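Local coordinates for putative sugar isomerase (Parabacteroides distasonis, PDB 3LMZ), which probably isomerises a sugar substrate, as a member of the xylose isomerase-like TIM-barrel family, at residues 145-150 and 158-163; 89-94 and 115-120; 28-33 and 238-243; 190-195 and 201-206. All coordinates share one frame; numbering follows the deposited sequence.

Contact 1 of 4, residues 145-150 and 158-163; sequences TDVWVH and IGMCLD
Val147 of the helix and Met160 of the strand meet at the tight centre of this contact, their side chains inclined to each other and both reaching into the space between helix and sheet. Val147 CG1 does most of the touching: it rests 3.7 Å from Met160 CB and equally close, at 3.7 Å, to the carbonyl oxygen Gly159 O. That branch lies opposite the backbone N (chi1 177°), which directs it at the strand. Gly159 takes part through its carbonyl oxygen alone. Met160, a selenomethionine in this crystal, runs out from the strand toward the helix, and the bend at chi3 (74°) turns its methyl CE to lie 4.1 Å from Trp148 N.

Toward Trp148 the fit is looser, with Trp148 CB and Met160 CE 4.4 Å apart. The partly exposed indole of Trp148 stacks instead on Tyr181. Farther along the helix, His150 belongs to the more open side: its ND1 donates to Asp146 O at 2.9 Å, while His150 N reaches the same oxygen from the opposite face of the carbonyl, and its ring stacks on Tyr112. The helix runs nearly antiparallel to the strand, at 172°, as expected where a helix returns the chain between parallel strands 128-132 and 158-163. A branched valine and a flexible methionine, both buried, imply a join made by apolar packing, with the polar bonds kept within each element or passed to neighbours.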
loop_
_atom_site.group_PDB
_atom_site.type_symbol
_atom_site.label_atom_id
_atom_site.label_comp_id
_atom_site.label_asym_id
_atom_site.label_seq_id
_atom_site.Cartn_x
_atom_site.Cartn_y
_atom_site.Cartn_z
ATOM N N THR A 145 13.544 24.878 -10.049
ATOM C CA THR A 145 14.342 26.099 -10.196
ATOM C C THR A 145 13.858 26.934 -11.342
ATOM O O THR A 145 13.786 28.163 -11.243
ATOM C CB THR A 145 15.815 25.764 -10.409
ATOM O OG1 THR A 145 16.273 25.027 -9.272
ATOM C CG2 THR A 145 16.654 27.066 -10.663
ATOM N N ASP A 146 13.477 26.281 -12.440
ATOM C CA ASP A 146 12.982 27.038 -13.592
ATOM C C ASP A 146 11.664 27.744 -13.280
ATOM O O ASP A 146 11.473 28.882 -13.693
ATOM C CB ASP A 146 12.769 26.143 -14.795
ATOM C CG ASP A 146 12.437 26.938 -16.036
ATOM O OD1 ASP A 146 13.357 27.637 -16.538
ATOM O OD2 ASP A 146 11.277 26.914 -16.499
ATOM N N VAL A 147 10.793 27.134 -12.511
ATOM C CA VAL A 147 9.554 27.785 -12.144
ATOM C C VAL A 147 9.839 28.913 -11.210
ATOM O O VAL A 147 9.310 30.024 -11.418
ATOM C CB VAL A 147 8.530 26.835 -11.509
ATOM C CG1 VAL A 147 7.270 27.619 -11.082
ATOM C CG2 VAL A 147 8.157 25.740 -12.479
ATOM N N TRP A 148 10.756 28.705 -10.271
ATOM C CA TRP A 148 11.172 29.739 -9.354
ATOM C C TRP A 148 11.683 30.968 -10.086
ATOM O O TRP A 148 11.245 32.081 -9.818
ATOM C CB TRP A 148 12.224 29.225 -8.388
ATOM C CG TRP A 148 12.705 30.226 -7.358
ATOM C CD1 TRP A 148 13.882 30.961 -7.374
ATOM C CD2 TRP A 148 12.005 30.621 -6.176
ATOM N NE1 TRP A 148 13.950 31.753 -6.239
ATOM C CE2 TRP A 148 12.818 31.564 -5.490
ATOM C CE3 TRP A 148 10.797 30.223 -5.593
ATOM C CZ2 TRP A 148 12.450 32.096 -4.239
ATOM C CZ3 TRP A 148 10.449 30.746 -4.358
ATOM C CH2 TRP A 148 11.252 31.675 -3.704
ATOM N N VAL A 149 12.632 30.758 -10.999
ATOM C CA VAL A 149 13.261 31.890 -11.685
ATOM C C VAL A 149 12.234 32.688 -12.494
ATOM O O VAL A 149 12.342 33.919 -12.618
ATOM C CB VAL A 149 14.463 31.418 -12.590
ATOM C CG1 VAL A 149 15.411 30.530 -11.799
ATOM C CG2 VAL A 149 13.966 30.711 -13.836
ATOM N N HIS A 150 11.228 32.006 -13.037
ATOM C CA HIS A 150 10.166 32.676 -13.849
ATOM C C HIS A 150 9.049 33.313 -13.024
ATOM O O HIS A 150 8.249 34.078 -13.565
ATOM C CB HIS A 150 9.595 31.694 -14.867
ATOM C CG HIS A 150 10.498 31.472 -16.032
ATOM N ND1 HIS A 150 11.464 30.493 -16.066
ATOM C CD2 HIS A 150 10.630 32.177 -17.179
ATOM C CE1 HIS A 150 12.132 30.582 -17.204
ATOM N NE2 HIS A 150 11.629 31.580 -17.904
ATOM N N ILE A 158 1.565 33.210 -7.538
ATOM C CA ILE A 158 2.026 32.374 -8.609
ATOM C C ILE A 158 3.226 31.558 -8.135
ATOM O O ILE A 158 4.195 32.067 -7.624
ATOM C CB ILE A 158 2.427 33.157 -9.843
ATOM C CG1 ILE A 158 1.307 34.088 -10.315
ATOM C CG2 ILE A 158 2.801 32.165 -10.920
ATOM C CD1 ILE A 158 1.701 35.059 -11.468
ATOM N N GLY A 159 3.110 30.240 -8.254
ATOM C CA GLY A 159 4.197 29.339 -7.879
ATOM C C GLY A 159 4.183 28.057 -8.692
ATOM O O GLY A 159 3.827 28.047 -9.856
HETATM N N MSE A 160 4.494 26.985 -7.989
HETATM C CA MSE A 160 4.679 25.657 -8.580
HETATM C C MSE A 160 3.820 24.596 -7.923
HETATM O O MSE A 160 3.450 24.677 -6.747
HETATM C CB MSE A 160 6.161 25.198 -8.525
HETATM C CG MSE A 160 6.684 24.837 -7.130
HETATM SE SE MSE A 160 8.564 24.481 -7.202
HETATM C CE MSE A 160 9.142 26.293 -7.391
ATOM N N CYS A 161 3.493 23.594 -8.769
ATOM C CA CYS A 161 3.072 22.244 -8.375
ATOM C C CYS A 161 4.383 21.464 -8.416
ATOM O O CYS A 161 4.940 21.146 -9.494
ATOM C CB CYS A 161 2.006 21.673 -9.344
ATOM S SG CYS A 161 1.750 19.963 -8.915
ATOM N N LEU A 162 4.918 21.266 -7.210
ATOM C CA LEU A 162 6.216 20.600 -7.071
ATOM C C LEU A 162 5.974 19.136 -7.369
ATOM O O LEU A 162 5.405 18.401 -6.566
ATOM C CB LEU A 162 6.850 20.755 -5.690
ATOM C CG LEU A 162 8.103 19.931 -5.436
ATOM C CD1 LEU A 162 9.199 20.280 -6.386
ATOM C CD2 LEU A 162 8.493 20.102 -3.993
ATOM N N ASP A 163 6.486 18.682 -8.503
ATOM C CA ASP A 163 6.368 17.267 -8.905
ATOM C C ASP A 163 7.703 16.627 -8.515
ATOM O O ASP A 163 8.743 16.824 -9.141
ATOM C CB ASP A 163 6.084 17.170 -10.405
ATOM C CG ASP A 163 5.797 15.734 -10.867
ATOM O OD1 ASP A 163 6.613 14.849 -10.486
ATOM O OD2 ASP A 163 4.725 15.576 -11.548
#

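Contact 2 of 4, residues 89-94 and 115-120; sequences EEIDRA and LPYVDK
The side chains of Asp92 and Tyr117 are nearly perpendicular, the carboxylate plane turned 51° from that of the phenol ring. Tyr117 OH donates a short hydrogen bond to Asp92 OD1, 2.5 Å away, and meets the syn lone pair of that oxygen. Lys121 forms a salt bridge with the same oxygen, so the partly exposed carboxylate receives the hydroxyl as a donor while the lysine is likely to offset its charge. Ile91 and Tyr117 lie alongside, pointing opposite ways: Ile91 CB sits at the ring edge, in its plane, and Ile91 CD1 comes to 3.8 Å from Tyr117 CD2. The phenol swings across to the other helix because its CG stands opposite the backbone N (chi1 -162°). Ile91 also meets Val118, Ile91 CD1 to Val118 CG2 at 4.1 Å, two branched side chains suited to the buried layer. A leucine in place of Tyr117 would probably leave Asp92 OD1 without its hydroxyl donor and open a gap where the outer part of the ring lay. The two helices run in nearly the same direction, 29° apart, as neighbouring outer helices do in successive beta-alpha units of a TIM barrel.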
loop_
_atom_site.group_PDB
_atom_site.type_symbol
_atom_site.label_atom_id
_atom_site.label_comp_id
_atom_site.label_asym_id
_atom_site.label_seq_id
_atom_site.Cartn_x
_atom_site.Cartn_y
_atom_site.Cartn_z
ATOM N N GLU A 89 -7.113 33.917 -24.042
ATOM C CA GLU A 89 -8.489 33.387 -23.980
ATOM C C GLU A 89 -8.546 32.096 -23.126
ATOM O O GLU A 89 -9.474 31.911 -22.329
ATOM C CB GLU A 89 -9.058 33.090 -25.372
ATOM C CG GLU A 89 -10.531 32.677 -25.359
ATOM C CD GLU A 89 -10.867 31.618 -26.404
ATOM O OE1 GLU A 89 -11.115 31.992 -27.581
ATOM O OE2 GLU A 89 -10.885 30.413 -26.034
ATOM N N GLU A 90 -7.582 31.199 -23.296
ATOM C CA GLU A 90 -7.585 29.979 -22.486
ATOM C C GLU A 90 -7.428 30.309 -21.011
ATOM O O GLU A 90 -7.979 29.618 -20.164
ATOM C CB GLU A 90 -6.483 29.014 -22.983
ATOM C CG GLU A 90 -6.859 28.377 -24.327
ATOM C CD GLU A 90 -5.811 27.384 -24.859
ATOM O OE1 GLU A 90 -4.841 27.051 -24.142
ATOM O OE2 GLU A 90 -6.007 26.880 -26.005
ATOM N N ILE A 91 -6.596 31.300 -20.717
ATOM C CA ILE A 91 -6.388 31.726 -19.341
ATOM C C ILE A 91 -7.716 32.276 -18.800
ATOM O O ILE A 91 -8.144 31.997 -17.683
ATOM C CB ILE A 91 -5.241 32.679 -19.198
ATOM C CG1 ILE A 91 -3.951 32.014 -19.679
ATOM C CG2 ILE A 91 -5.127 33.158 -17.698
ATOM C CD1 ILE A 91 -2.780 32.969 -19.789
ATOM N N ASP A 92 -8.337 33.157 -19.586
ATOM C CA ASP A 92 -9.647 33.719 -19.200
ATOM C C ASP A 92 -10.637 32.615 -18.877
ATOM O O ASP A 92 -11.401 32.684 -17.865
ATOM C CB ASP A 92 -10.274 34.578 -20.326
ATOM C CG ASP A 92 -9.563 35.896 -20.575
ATOM O OD1 ASP A 92 -8.782 36.349 -19.733
ATOM O OD2 ASP A 92 -9.805 36.489 -21.662
ATOM N N ARG A 93 -10.725 31.634 -19.767
ATOM C CA ARG A 93 -11.649 30.521 -19.569
ATOM C C ARG A 93 -11.319 29.681 -18.323
ATOM O O ARG A 93 -12.237 29.255 -17.581
ATOM C CB ARG A 93 -11.749 29.656 -20.807
ATOM C CG ARG A 93 -12.507 30.385 -21.884
ATOM C CD ARG A 93 -12.595 29.636 -23.143
ATOM N NE ARG A 93 -13.377 30.393 -24.108
ATOM C CZ ARG A 93 -13.623 29.990 -25.347
ATOM N NH1 ARG A 93 -13.148 28.822 -25.772
ATOM N NH2 ARG A 93 -14.343 30.762 -26.162
ATOM N N ALA A 94 -10.020 29.476 -18.061
ATOM C CA ALA A 94 -9.619 28.663 -16.894
ATOM C C ALA A 94 -9.949 29.334 -15.553
ATOM O O ALA A 94 -10.381 28.682 -14.640
ATOM C CB ALA A 94 -8.116 28.347 -16.985
ATOM N N LEU A 115 2.952 34.534 -18.629
ATOM C CA LEU A 115 3.068 34.743 -17.197
ATOM C C LEU A 115 2.593 36.124 -16.711
ATOM O O LEU A 115 1.903 36.236 -15.689
ATOM C CB LEU A 115 4.482 34.442 -16.736
ATOM C CG LEU A 115 4.791 32.922 -16.690
ATOM C CD1 LEU A 115 6.284 32.718 -16.525
ATOM C CD2 LEU A 115 4.022 32.175 -15.654
ATOM N N PRO A 116 2.892 37.202 -17.464
ATOM C CA PRO A 116 2.306 38.493 -17.053
ATOM C C PRO A 116 0.764 38.499 -17.014
ATOM O O PRO A 116 0.124 39.101 -16.145
ATOM C CB PRO A 116 2.833 39.457 -18.118
ATOM C CG PRO A 116 4.123 38.814 -18.587
ATOM C CD PRO A 116 3.871 37.325 -18.573
ATOM N N TYR A 117 0.135 37.798 -17.959
ATOM C CA TYR A 117 -1.311 37.699 -17.948
ATOM C C TYR A 117 -1.834 36.862 -16.778
ATOM O O TYR A 117 -2.841 37.192 -16.152
ATOM C CB TYR A 117 -1.796 37.161 -19.301
ATOM C CG TYR A 117 -3.273 37.436 -19.545
ATOM C CD1 TYR A 117 -3.692 38.699 -19.893
ATOM C CD2 TYR A 117 -4.221 36.440 -19.475
ATOM C CE1 TYR A 117 -5.015 39.006 -20.129
ATOM C CE2 TYR A 117 -5.583 36.719 -19.687
ATOM C CZ TYR A 117 -5.957 38.013 -20.066
ATOM O OH TYR A 117 -7.300 38.345 -20.272
ATOM N N VAL A 118 -1.162 35.765 -16.467
ATOM C CA VAL A 118 -1.489 35.010 -15.252
ATOM C C VAL A 118 -1.412 35.899 -14.000
ATOM O O VAL A 118 -2.300 35.880 -13.159
ATOM C CB VAL A 118 -0.568 33.791 -15.084
ATOM C CG1 VAL A 118 -0.864 33.083 -13.716
ATOM C CG2 VAL A 118 -0.781 32.803 -16.235
ATOM N N ASP A 119 -0.390 36.741 -13.945
ATOM C CA ASP A 119 -0.232 37.738 -12.877
ATOM C C ASP A 119 -1.456 38.645 -12.757
ATOM O O ASP A 119 -2.048 38.825 -11.675
ATOM C CB ASP A 119 1.062 38.515 -13.063
ATOM C CG ASP A 119 1.370 39.430 -11.911
ATOM O OD1 ASP A 119 0.632 40.453 -11.766
ATOM O OD2 ASP A 119 2.397 39.223 -11.252
ATOM N N LYS A 120 -1.889 39.208 -13.886
ATOM C CA LYS A 120 -3.105 40.025 -13.949
ATOM C C LYS A 120 -4.318 39.250 -13.419
ATOM O O LYS A 120 -5.135 39.766 -12.623
ATOM C CB LYS A 120 -3.375 40.453 -15.420
ATOM C CG LYS A 120 -4.483 41.412 -15.606
ATOM C CD LYS A 120 -4.809 41.629 -17.099
ATOM C CE LYS A 120 -4.445 42.941 -17.570
ATOM N NZ LYS A 120 -4.850 43.107 -19.007
#

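Contact 3 of 4, residues 28-33 and 238-243; sequences VNFDLD and DPFLGI
Phe30 and Phe240 form an edge-to-face (T-shaped) aromatic pair, with planes at 70° and ring centroids 4.9 Å apart. The edge of Phe240 is turned onto the face of Phe30, so that Phe240 CZ stands 3.7 Å above the middle of that ring; the slightly positive rim hydrogens of one phenyl thus meet the pi cloud of the other. Phe30 reaches across from the loop with CG beside its backbone N and opposite the carbonyl carbon (chi1 -59°).

Apolar packing adds to this. Pro239 CD approaches Phe30 CE2 to 3.6 Å, and a proline suits the spot because its compact ring gives a stiff apolar surface just where helix 240-256 begins. These are the loops that follow strands 19-22 and 227-230, parallel neighbours at the place where the TIM barrel closes, so the rings join the start of the barrel sequence to its end.

Polar bonds hold the ends of the two loops. Asn29 ND2 is bonded to Met236 O, a second tie between the same two loops, and Phe30 O accepts from His53 NE2. Asp31 is the N-cap of helix 32-41, its OD1 taking the amide of Thr34. In the other segment, Ile243 N donates to Pro239 O at 2.8 Å in the first turn of the helix.

The second subunit approaches here too: Asp238 O accepts from Arg41 of that subunit, and Phe240 packs on its Leu241.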
loop_
_atom_site.group_PDB
_atom_site.type_symbol
_atom_site.label_atom_id
_atom_site.label_comp_id
_atom_site.label_asym_id
_atom_site.label_seq_id
_atom_site.Cartn_x
_atom_site.Cartn_y
_atom_site.Cartn_z
ATOM N N VAL A 28 -6.913 8.943 -15.880
ATOM C CA VAL A 28 -7.225 9.403 -17.235
ATOM C C VAL A 28 -8.034 8.391 -18.018
ATOM O O VAL A 28 -8.836 8.774 -18.871
ATOM C CB VAL A 28 -5.939 9.780 -18.007
ATOM C CG1 VAL A 28 -5.004 8.548 -18.243
ATOM C CG2 VAL A 28 -6.260 10.502 -19.352
ATOM N N ASN A 29 -7.857 7.087 -17.731
ATOM C CA ASN A 29 -8.555 6.046 -18.436
ATOM C C ASN A 29 -9.889 5.592 -17.793
ATOM O O ASN A 29 -10.522 4.610 -18.274
ATOM C CB ASN A 29 -7.630 4.828 -18.657
ATOM C CG ASN A 29 -6.498 5.132 -19.646
ATOM O OD1 ASN A 29 -6.740 5.787 -20.653
ATOM N ND2 ASN A 29 -5.292 4.723 -19.336
ATOM N N PHE A 30 -10.309 6.281 -16.713
ATOM C CA PHE A 30 -11.458 5.928 -15.911
ATOM C C PHE A 30 -12.423 7.063 -15.690
ATOM O O PHE A 30 -12.010 8.235 -15.653
ATOM C CB PHE A 30 -11.013 5.313 -14.590
ATOM C CG PHE A 30 -10.176 4.080 -14.822
ATOM C CD1 PHE A 30 -10.773 2.867 -15.122
ATOM C CD2 PHE A 30 -8.824 4.184 -14.964
ATOM C CE1 PHE A 30 -10.027 1.727 -15.441
ATOM C CE2 PHE A 30 -8.057 3.074 -15.290
ATOM C CZ PHE A 30 -8.663 1.825 -15.537
ATOM N N ASP A 31 -13.702 6.743 -15.580
ATOM C CA ASP A 31 -14.704 7.749 -15.319
ATOM C C ASP A 31 -14.692 8.260 -13.893
ATOM O O ASP A 31 -14.002 7.747 -12.997
ATOM C CB ASP A 31 -16.103 7.344 -15.792
ATOM C CG ASP A 31 -16.644 6.163 -15.102
ATOM O OD1 ASP A 31 -16.218 5.865 -13.970
ATOM O OD2 ASP A 31 -17.574 5.523 -15.669
ATOM N N LEU A 32 -15.476 9.301 -13.682
ATOM C CA LEU A 32 -15.521 9.903 -12.334
ATOM C C LEU A 32 -16.070 8.947 -11.278
ATOM O O LEU A 32 -15.552 8.933 -10.149
ATOM C CB LEU A 32 -16.325 11.200 -12.365
ATOM C CG LEU A 32 -16.413 11.947 -11.050
ATOM C CD1 LEU A 32 -15.084 12.389 -10.579
ATOM C CD2 LEU A 32 -17.386 13.136 -11.255
ATOM N N ASP A 33 -17.086 8.165 -11.630
ATOM C CA ASP A 33 -17.633 7.168 -10.685
ATOM C C ASP A 33 -16.526 6.254 -10.161
ATOM O O ASP A 33 -16.321 6.093 -8.948
ATOM C CB ASP A 33 -18.692 6.273 -11.335
ATOM C CG ASP A 33 -19.893 7.038 -11.851
ATOM O OD1 ASP A 33 -20.331 8.001 -11.196
ATOM O OD2 ASP A 33 -20.410 6.660 -12.930
ATOM N N ASP A 238 -4.660 -0.259 -16.052
ATOM C CA ASP A 238 -5.093 -1.076 -14.890
ATOM C C ASP A 238 -4.228 -0.766 -13.667
ATOM O O ASP A 238 -3.450 -1.596 -13.242
ATOM C CB ASP A 238 -5.086 -2.577 -15.250
ATOM C CG ASP A 238 -5.657 -3.456 -14.154
ATOM O OD1 ASP A 238 -6.302 -2.935 -13.234
ATOM O OD2 ASP A 238 -5.421 -4.696 -14.210
ATOM N N PRO A 239 -4.361 0.467 -13.149
ATOM C CA PRO A 239 -3.374 0.976 -12.190
ATOM C C PRO A 239 -3.662 0.689 -10.692
ATOM O O PRO A 239 -2.916 1.117 -9.784
ATOM C CB PRO A 239 -3.461 2.482 -12.447
ATOM C CG PRO A 239 -4.934 2.724 -12.762
ATOM C CD PRO A 239 -5.252 1.554 -13.660
ATOM N N PHE A 240 -4.833 0.071 -10.443
ATOM C CA PHE A 240 -5.418 0.036 -9.110
ATOM C C PHE A 240 -4.436 -0.574 -8.083
ATOM O O PHE A 240 -4.244 -0.007 -6.962
ATOM C CB PHE A 240 -6.761 -0.692 -9.132
ATOM C CG PHE A 240 -7.735 -0.007 -10.026
ATOM C CD1 PHE A 240 -8.452 1.088 -9.589
ATOM C CD2 PHE A 240 -7.870 -0.412 -11.350
ATOM C CE1 PHE A 240 -9.307 1.748 -10.475
ATOM C CE2 PHE A 240 -8.711 0.252 -12.235
ATOM C CZ PHE A 240 -9.449 1.313 -11.780
ATOM N N LEU A 241 -3.834 -1.697 -8.431
ATOM C CA LEU A 241 -2.936 -2.353 -7.510
ATOM C C LEU A 241 -1.731 -1.481 -7.123
ATOM O O LEU A 241 -1.292 -1.450 -5.979
ATOM C CB LEU A 241 -2.495 -3.709 -8.093
ATOM C CG LEU A 241 -2.106 -4.813 -7.121
ATOM C CD1 LEU A 241 -3.315 -5.467 -6.440
ATOM C CD2 LEU A 241 -1.299 -5.805 -7.926
ATOM N N GLY A 242 -1.208 -0.750 -8.109
ATOM C CA GLY A 242 -0.076 0.139 -7.900
ATOM C C GLY A 242 -0.425 1.411 -7.148
ATOM O O GLY A 242 0.340 1.903 -6.313
ATOM N N ILE A 243 -1.586 1.958 -7.481
ATOM C CA ILE A 243 -2.149 3.108 -6.749
ATOM C C ILE A 243 -2.244 2.744 -5.265
ATOM O O ILE A 243 -1.721 3.440 -4.380
ATOM C CB ILE A 243 -3.520 3.545 -7.293
ATOM C CG1 ILE A 243 -3.398 4.179 -8.691
ATOM C CG2 ILE A 243 -4.127 4.527 -6.304
ATOM C CD1 ILE A 243 -4.757 4.242 -9.417
#

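Contact 4 of 4, residues 190-195 and 201-206; sequences IKDVTD and VGIEIG
Asp192 and the residues from Gly202 to Gly206 face each other across a short, irregular beta hairpin in which the end of barrel strand 185-193 turns back as strand 202-203. Asp192 O takes the amide of Ile203 at 3.1 Å, a bond that arrives about 50° out of the carbonyl plane. The return bond is made by a water, which accepts from Asp192 N at 2.9 Å and donates to Ile203 O at 2.8 Å.

The buried carboxylate is gripped on both oxygens. Asp192 OD2 offers its anti lone pair to Gly206 N at 2.9 Å and also takes the amide of Gly208. Asp192 OD1 accepts from Val193 N and from Ile210 N. Four backbone amides thus converge on one side chain, a task for which a short carboxylate is well suited; an alanine here would probably leave those donors without acceptors and free the turn after Ile205 to shift.

At the other end, Thr194 N donates in the carbonyl plane to Val201 O, 3.0 Å away. Thr194 OG1, held between its backbone N and carbonyl carbon (chi1 62°), receives Val201 N in a nearly straight bond (3.0 Å, 166°), while its methyl CG2 packs on Ile203. Lys191 turns away from the hairpin, its NZ in salt bridges with Asp163, Glu231 and Glu233 and near a bound citrate, probably from the crystallisation liquor. Val201 O also takes a CA-H...O contact from Val193 CA, at 3.2 Å.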
loop_
_atom_site.group_PDB
_atom_site.type_symbol
_atom_site.label_atom_id
_atom_site.label_comp_id
_atom_site.label_asym_id
_atom_site.label_seq_id
_atom_site.Cartn_x
_atom_site.Cartn_y
_atom_site.Cartn_z
ATOM N N ILE A 190 3.024 13.726 -5.747
ATOM C CA ILE A 190 3.855 12.644 -5.209
ATOM C C ILE A 190 3.800 11.496 -6.184
ATOM O O ILE A 190 2.762 11.253 -6.818
ATOM C CB ILE A 190 3.478 12.238 -3.761
ATOM C CG1 ILE A 190 2.000 11.872 -3.636
ATOM C CG2 ILE A 190 3.819 13.400 -2.784
ATOM C CD1 ILE A 190 1.688 11.173 -2.353
ATOM N N LYS A 191 4.947 10.843 -6.357
ATOM C CA LYS A 191 5.141 9.707 -7.262
ATOM C C LYS A 191 6.578 9.267 -7.000
ATOM O O LYS A 191 7.352 9.984 -6.315
ATOM C CB LYS A 191 4.969 10.115 -8.749
ATOM C CG LYS A 191 5.872 11.290 -9.163
ATOM C CD LYS A 191 5.664 11.730 -10.613
ATOM C CE LYS A 191 4.299 12.329 -10.834
ATOM N NZ LYS A 191 4.242 13.005 -12.222
ATOM N N ASP A 192 6.881 8.076 -7.484
ATOM C CA ASP A 192 8.223 7.575 -7.391
ATOM C C ASP A 192 8.798 7.239 -8.766
ATOM O O ASP A 192 8.060 6.986 -9.708
ATOM C CB ASP A 192 8.267 6.334 -6.488
ATOM C CG ASP A 192 9.577 6.190 -5.671
ATOM O OD1 ASP A 192 10.604 6.873 -6.007
ATOM O OD2 ASP A 192 9.583 5.289 -4.724
ATOM N N VAL A 193 10.106 7.218 -8.874
ATOM C CA VAL A 193 10.844 7.010 -10.132
ATOM C C VAL A 193 12.028 6.082 -9.899
ATOM O O VAL A 193 12.592 6.044 -8.801
ATOM C CB VAL A 193 11.296 8.411 -10.726
ATOM C CG1 VAL A 193 10.034 9.203 -11.166
ATOM C CG2 VAL A 193 12.227 9.191 -9.755
ATOM N N THR A 194 12.516 5.438 -10.975
ATOM C CA THR A 194 13.560 4.405 -10.857
ATOM C C THR A 194 14.984 4.989 -10.945
ATOM O O THR A 194 15.942 4.310 -10.625
ATOM C CB THR A 194 13.394 3.327 -11.918
ATOM O OG1 THR A 194 13.525 3.940 -13.215
ATOM C CG2 THR A 194 11.997 2.668 -11.820
ATOM N N ASP A 195 15.093 6.254 -11.346
ATOM C CA ASP A 195 16.404 6.882 -11.459
ATOM C C ASP A 195 16.258 8.383 -11.470
ATOM O O ASP A 195 15.201 8.891 -11.890
ATOM C CB ASP A 195 17.151 6.430 -12.753
ATOM C CG ASP A 195 18.616 6.747 -12.733
ATOM O OD1 ASP A 195 19.208 6.871 -11.642
ATOM O OD2 ASP A 195 19.191 6.881 -13.826
ATOM N N VAL A 201 11.843 5.792 -14.858
ATOM C CA VAL A 201 10.428 5.627 -15.133
ATOM C C VAL A 201 9.611 5.561 -13.842
ATOM O O VAL A 201 10.154 5.391 -12.763
ATOM C CB VAL A 201 10.178 4.395 -15.991
ATOM C CG1 VAL A 201 11.014 4.507 -17.289
ATOM C CG2 VAL A 201 10.505 3.102 -15.223
ATOM N N GLY A 202 8.320 5.646 -13.951
ATOM C CA GLY A 202 7.461 5.599 -12.798
ATOM C C GLY A 202 7.450 4.226 -12.193
ATOM O O GLY A 202 7.537 3.215 -12.883
ATOM N N ILE A 203 7.241 4.203 -10.884
ATOM C CA ILE A 203 7.177 2.959 -10.129
ATOM C C ILE A 203 6.372 3.203 -8.859
ATOM O O ILE A 203 6.244 4.331 -8.429
ATOM C CB ILE A 203 8.601 2.384 -9.848
ATOM C CG1 ILE A 203 8.560 0.907 -9.424
ATOM C CG2 ILE A 203 9.410 3.266 -8.851
ATOM C CD1 ILE A 203 9.936 0.248 -9.423
ATOM N N GLU A 204 5.948 2.134 -8.213
ATOM C CA GLU A 204 5.166 2.193 -6.979
ATOM C C GLU A 204 5.988 2.936 -5.932
ATOM O O GLU A 204 7.170 2.689 -5.809
ATOM C CB GLU A 204 4.861 0.761 -6.508
ATOM C CG GLU A 204 3.914 0.030 -7.399
ATOM C CD GLU A 204 4.556 -0.737 -8.555
ATOM O OE1 GLU A 204 5.697 -0.452 -8.994
ATOM O OE2 GLU A 204 3.887 -1.678 -9.105
ATOM N N ILE A 205 5.321 3.774 -5.121
ATOM C CA ILE A 205 5.975 4.521 -4.076
ATOM C C ILE A 205 6.618 3.549 -3.109
ATOM O O ILE A 205 5.998 2.562 -2.653
ATOM C CB ILE A 205 4.998 5.469 -3.339
ATOM C CG1 ILE A 205 4.660 6.634 -4.283
ATOM C CG2 ILE A 205 5.589 5.920 -1.986
ATOM C CD1 ILE A 205 3.745 7.675 -3.679
ATOM N N GLY A 206 7.897 3.807 -2.833
ATOM C CA GLY A 206 8.705 2.958 -1.975
ATOM C C GLY A 206 9.691 2.088 -2.731
ATOM O O GLY A 206 10.726 1.702 -2.164
HETATM O O HOH W 1 4.559 6.617 -8.490
#

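In the fold
Contact 3 brackets the others along the chain: its first segment precedes contacts 2, 1 and 4, which follow in series, and its second comes after them. Contacts 1 and 2 lie side by side, centres about 17 Å apart, and touch where Ile158 packs on helix 115-125. Contacts 1 and 4 reach neighbouring strands of one sheet, 158-163 and 185-193, and are joined through Asp163 and Lys191. Contact 4 abuts contact 3, and both touch the second subunit. Contacts 2 and 4 lie on opposite sides of the chain's centre, their own centres about 33 Å apart, so the set samples much of the barrel's circumference, from helix layer to dimer-facing side.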